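PDB 6FSK: DyP-type peroxidase from Pleurotus ostreatus PC15, which probably uses hydrogen peroxide at its heme b to oxidise substrates such as dyes, and is linked to oxidation of divalent manganese at a non-canonical site. Local coordinates for residues A[36-39]-A[40-44]; A[476-479]-A[480-484]. The protein carries 1 engineered substitution. All coordinates share one frame; numbering follows the deposited sequence.

Contact 1: A[36-39]-A[40-44]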
loop_
_atom_site.group_PDB
_atom_site.type_symbol
_atom_site.label_atom_id
_atom_site.label_comp_id
_atom_site.label_asym_id
_atom_site.label_seq_id
_atom_site.Cartn_x
_atom_site.Cartn_y
_atom_site.Cartn_z
ATOM N N ALA A 36 -5.874 9.468 -29.963
ATOM C CA ALA A 36 -6.393 8.562 -30.956
ATOM C C ALA A 36 -6.040 7.083 -30.613
ATOM O O ALA A 36 -6.833 6.171 -30.797
ATOM C CB ALA A 36 -5.839 8.955 -32.343
ATOM N N ASN A 37 -4.773 6.823 -30.140
ATOM C CA ASN A 37 -4.361 5.511 -29.826
ATOM C C ASN A 37 -5.152 4.911 -28.588
ATOM O O ASN A 37 -5.458 3.734 -28.501
ATOM C CB ASN A 37 -2.858 5.500 -29.500
ATOM C CG ASN A 37 -1.975 5.824 -30.669
ATOM O OD1 ASN A 37 -2.394 5.829 -31.868
ATOM N ND2 ASN A 37 -0.755 6.111 -30.372
ATOM N N MET A 38 -5.503 5.816 -27.701
ATOM C CA MET A 38 -6.249 5.471 -26.505
ATOM C C MET A 38 -7.551 4.800 -26.883
ATOM O O MET A 38 -8.019 3.870 -26.235
ATOM C CB MET A 38 -6.561 6.649 -25.645
ATOM C CG MET A 38 -5.439 7.017 -24.690
ATOM S SD MET A 38 -5.080 5.814 -23.385
ATOM C CE MET A 38 -6.560 5.879 -22.344
ATOM N N ALA A 39 -8.138 5.194 -27.985
ATOM C CA ALA A 39 -9.362 4.477 -28.385
ATOM C C ALA A 39 -9.266 3.018 -28.625
ATOM O O ALA A 39 -10.194 2.261 -28.378
ATOM C CB ALA A 39 -9.954 5.184 -29.612
ATOM N N HIS A 40 -8.105 2.578 -29.110
ATOM C CA HIS A 40 -7.829 1.234 -29.308
ATOM C C HIS A 40 -7.392 0.509 -28.059
ATOM O O HIS A 40 -7.551 -0.688 -27.968
ATOM C CB HIS A 40 -6.736 1.103 -30.356
ATOM C CG HIS A 40 -7.227 1.483 -31.705
ATOM N ND1 HIS A 40 -6.963 2.702 -32.274
ATOM C CD2 HIS A 40 -8.101 0.849 -32.524
ATOM C CE1 HIS A 40 -7.587 2.772 -33.440
ATOM N NE2 HIS A 40 -8.294 1.668 -33.601
ATOM N N PHE A 41 -6.809 1.244 -27.113
ATOM C CA PHE A 41 -6.373 0.684 -25.835
ATOM C C PHE A 41 -7.558 0.386 -24.907
ATOM O O PHE A 41 -7.563 -0.646 -24.247
ATOM C CB PHE A 41 -5.423 1.673 -25.172
ATOM C CG PHE A 41 -4.901 1.247 -23.787
ATOM C CD1 PHE A 41 -4.531 -0.049 -23.510
ATOM C CD2 PHE A 41 -4.818 2.182 -22.830
ATOM C CE1 PHE A 41 -4.029 -0.398 -22.258
ATOM C CE2 PHE A 41 -4.291 1.859 -21.579
ATOM C CZ PHE A 41 -3.976 0.550 -21.312
ATOM N N ILE A 42 -8.540 1.266 -24.850
ATOM C CA ILE A 42 -9.565 1.181 -23.829
ATOM C C ILE A 42 -10.286 -0.159 -23.743
ATOM O O ILE A 42 -10.515 -0.697 -22.663
ATOM C CB ILE A 42 -10.528 2.410 -23.923
ATOM C CG1 ILE A 42 -9.853 3.668 -23.458
ATOM C CG2 ILE A 42 -11.846 2.152 -23.120
ATOM C CD1 ILE A 42 -10.507 4.947 -23.946
ATOM N N PRO A 43 -10.633 -0.826 -24.872
ATOM C CA PRO A 43 -11.284 -2.127 -24.793
ATOM C C PRO A 43 -10.488 -3.258 -24.180
ATOM O O PRO A 43 -11.067 -4.277 -23.858
ATOM C CB PRO A 43 -11.628 -2.457 -26.272
ATOM C CG PRO A 43 -11.601 -1.194 -26.916
ATOM C CD PRO A 43 -10.604 -0.317 -26.249
ATOM N N HIS A 44 -9.151 -3.083 -24.019
ATOM C CA HIS A 44 -8.307 -4.006 -23.300
ATOM C C HIS A 44 -8.337 -3.868 -21.757
ATOM O O HIS A 44 -7.861 -4.798 -21.077
ATOM C CB HIS A 44 -6.863 -3.757 -23.690
ATOM C CG HIS A 44 -6.502 -4.291 -25.032
ATOM N ND1 HIS A 44 -6.632 -3.573 -26.200
ATOM C CD2 HIS A 44 -6.022 -5.500 -25.379
ATOM C CE1 HIS A 44 -6.270 -4.330 -27.228
ATOM N NE2 HIS A 44 -5.867 -5.497 -26.756
#
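Met38 and Phe41, three residues apart on helix 31-41, run side by side on its buried flank, and the thioether meets the ring at its rim: SD lies 3.7 Å from Phe41 CD2, and its line to the ring centroid runs 83° off the ring normal, an edge-on Met-aromatic contact. Phe41 reaches this position with CG anti to the backbone N (chi1 178°), while the Met38 chain bends at chi2 and chi3 and brings CE round to 4.1 Å from Ile42 CG1, Met38 and Ile42 crossing at about a right angle. Ile42 also packs on backbone, its CG1 standing 3.3 Å from Met38 O, which accepts a hydrogen bond from Ile42 N at 3.0 Å. Beyond these segments Phe157 meets the Phe41 ring edge-to-face, and Leu478 touches both Met38 and Ile42. The outer flank is looser: the exposed His40 ring has no hydrogen bond across the contact, ND1 staying 3.8 Å from Ala36 O. Exposed Pro43 sets its CD 3.4 Å from Ala39 O, and Asn37 O accepts the backbone N-H of both His40 and Phe41. With residues 42-44 tightening into a 3-10 turn, this is the C-terminal end of an amphipathic helix packed on the sheet of the DyP alpha+beta barrel domain.

Contact 2: A[476-479]-A[480-484]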
loop_
_atom_site.group_PDB
_atom_site.type_symbol
_atom_site.label_atom_id
_atom_site.label_comp_id
_atom_site.label_asym_id
_atom_site.label_seq_id
_atom_site.Cartn_x
_atom_site.Cartn_y
_atom_site.Cartn_z
ATOM N N THR A 476 -15.806 5.255 -18.817
ATOM C CA THR A 476 -16.373 6.370 -19.600
ATOM C C THR A 476 -15.515 7.652 -19.534
ATOM O O THR A 476 -15.495 8.404 -20.493
ATOM C CB THR A 476 -17.806 6.691 -19.239
ATOM O OG1 THR A 476 -17.850 6.950 -17.870
ATOM C CG2 THR A 476 -18.706 5.565 -19.553
ATOM N N ALA A 477 -14.760 7.913 -18.446
ATOM C CA ALA A 477 -13.829 9.013 -18.409
ATOM C C ALA A 477 -12.746 8.833 -19.476
ATOM O O ALA A 477 -12.422 9.799 -20.188
ATOM C CB ALA A 477 -13.172 9.198 -17.059
ATOM N N LEU A 478 -12.192 7.636 -19.565
ATOM C CA LEU A 478 -11.167 7.377 -20.588
ATOM C C LEU A 478 -11.741 7.634 -22.012
ATOM O O LEU A 478 -11.041 8.204 -22.856
ATOM C CB LEU A 478 -10.585 6.015 -20.463
ATOM C CG LEU A 478 -9.877 5.654 -19.153
ATOM C CD1 LEU A 478 -9.549 4.182 -19.034
ATOM C CD2 LEU A 478 -8.619 6.445 -19.040
ATOM N N LYS A 479 -12.949 7.177 -22.252
ATOM C CA LYS A 479 -13.535 7.310 -23.595
ATOM C C LYS A 479 -13.814 8.748 -23.944
ATOM O O LYS A 479 -13.602 9.152 -25.101
ATOM C CB LYS A 479 -14.788 6.461 -23.726
ATOM C CG LYS A 479 -14.591 4.957 -23.794
ATOM C CD LYS A 479 -15.959 4.291 -23.911
ATOM C CE LYS A 479 -16.066 2.846 -23.568
ATOM N NZ LYS A 479 -15.465 1.975 -24.559
ATOM N N THR A 480 -14.207 9.545 -22.972
ATOM C CA THR A 480 -14.618 10.921 -23.242
ATOM C C THR A 480 -13.575 11.987 -23.066
ATOM O O THR A 480 -13.630 13.092 -23.706
ATOM C CB THR A 480 -15.847 11.287 -22.360
ATOM O OG1 THR A 480 -15.536 11.191 -20.960
ATOM C CG2 THR A 480 -16.963 10.390 -22.659
ATOM N N LYS A 481 -12.613 11.787 -22.160
ATOM C CA LYS A 481 -11.614 12.800 -21.892
ATOM C C LYS A 481 -10.206 12.443 -22.357
ATOM O O LYS A 481 -9.388 13.345 -22.531
ATOM C CB LYS A 481 -11.536 13.144 -20.410
ATOM C CG LYS A 481 -12.852 13.582 -19.788
ATOM C CD LYS A 481 -13.336 14.940 -20.284
ATOM C CE LYS A 481 -12.409 16.062 -19.835
ATOM N NZ LYS A 481 -13.001 17.408 -20.076
ATOM N N PHE A 482 -9.952 11.156 -22.505
ATOM C CA PHE A 482 -8.596 10.676 -22.808
ATOM C C PHE A 482 -8.472 10.123 -24.247
ATOM O O PHE A 482 -7.406 9.636 -24.610
ATOM C CB PHE A 482 -8.151 9.625 -21.805
ATOM C CG PHE A 482 -8.002 10.166 -20.428
ATOM C CD1 PHE A 482 -9.119 10.367 -19.612
ATOM C CD2 PHE A 482 -6.778 10.414 -19.858
ATOM C CE1 PHE A 482 -8.971 10.860 -18.303
ATOM C CE2 PHE A 482 -6.640 10.939 -18.651
ATOM C CZ PHE A 482 -7.712 11.150 -17.782
ATOM N N ALA A 483 -9.554 10.061 -25.028
ATOM C CA ALA A 483 -9.576 9.352 -26.311
ATOM C C ALA A 483 -10.293 10.211 -27.350
ATOM O O ALA A 483 -11.107 11.036 -26.992
ATOM C CB ALA A 483 -10.303 8.034 -26.214
ATOM N N ILE A 484 -9.998 9.960 -28.623
ATOM C CA ILE A 484 -10.778 10.611 -29.731
ATOM C C ILE A 484 -11.263 9.555 -30.692
ATOM O O ILE A 484 -10.486 8.635 -30.973
ATOM C CB ILE A 484 -10.008 11.746 -30.470
ATOM C CG1 ILE A 484 -8.744 11.240 -31.150
ATOM C CG2 ILE A 484 -9.749 12.946 -29.539
ATOM C CD1 ILE A 484 -7.787 12.320 -31.646
HETATM O O HOH W 1 -13.914 11.488 -27.015
#
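Leu478 and Phe482, one helical turn apart, meet obliquely, methyl over ring: CD2 of Leu478 sits 4.3 Å from the Phe482 centroid, 24° off the ring normal, a CH-pi contact displaced toward the rim beside CG and CD1. With chi1 at -65°, Phe482 sets CG beside its own backbone N, which turns the ring back along the helix; its edge then faces Ala477 O, 3.4 Å from CD1. An alanine in place of Phe482 would probably leave Leu478 CD2 without its aromatic partner and open a gap beside Phe79, whose ring meets this one. On the exposed side, OG1 of Thr480 stands between the backbone N and the carbonyl carbon (chi1 61°) and donates to Thr476 O at 2.8 Å. Thr480 N reaches that oxygen at 3.0 Å from the opposite face of the carbonyl plane, so two bonds grip one acceptor. Past the last turn, where Phe482 N still binds Leu478 O at 3.2 Å, a water donates to Lys479 O at 3.0 Å and to Ala483 O at 2.8 Å. The chemistry implies a divided helix end: dispersion holds the buried side, whereas the hydroxyl and the water supply hydrogen bonds to carbonyls on the polar side.

In the fold
Contacts 1 and 2 are C-terminal ends of helices 31-41 and 475-481, their centres 9 Å apart. Both are partly buried, three of eight touching residues each: Met38, Phe41 and Ile42 in contact 1, Ala477, Leu478 and Phe482 in contact 2. These groups pack together, with Met38 CB 3.3 Å from Phe482 O and Ile42 CD1 3.5 Å from Leu478 O. Exposed are His40 and Pro43 against Thr476, Lys479 and Thr480. Strand 74-80 is touched from both, by Phe41 and by Leu478. Their chemistry differs: contact 1 uses sulfur at a ring edge, contact 2 a methyl over a ring face, plus hydroxyl and water bonds. Backbone bonding of Ile484 with Lys35 ties the tail to helix 31-41.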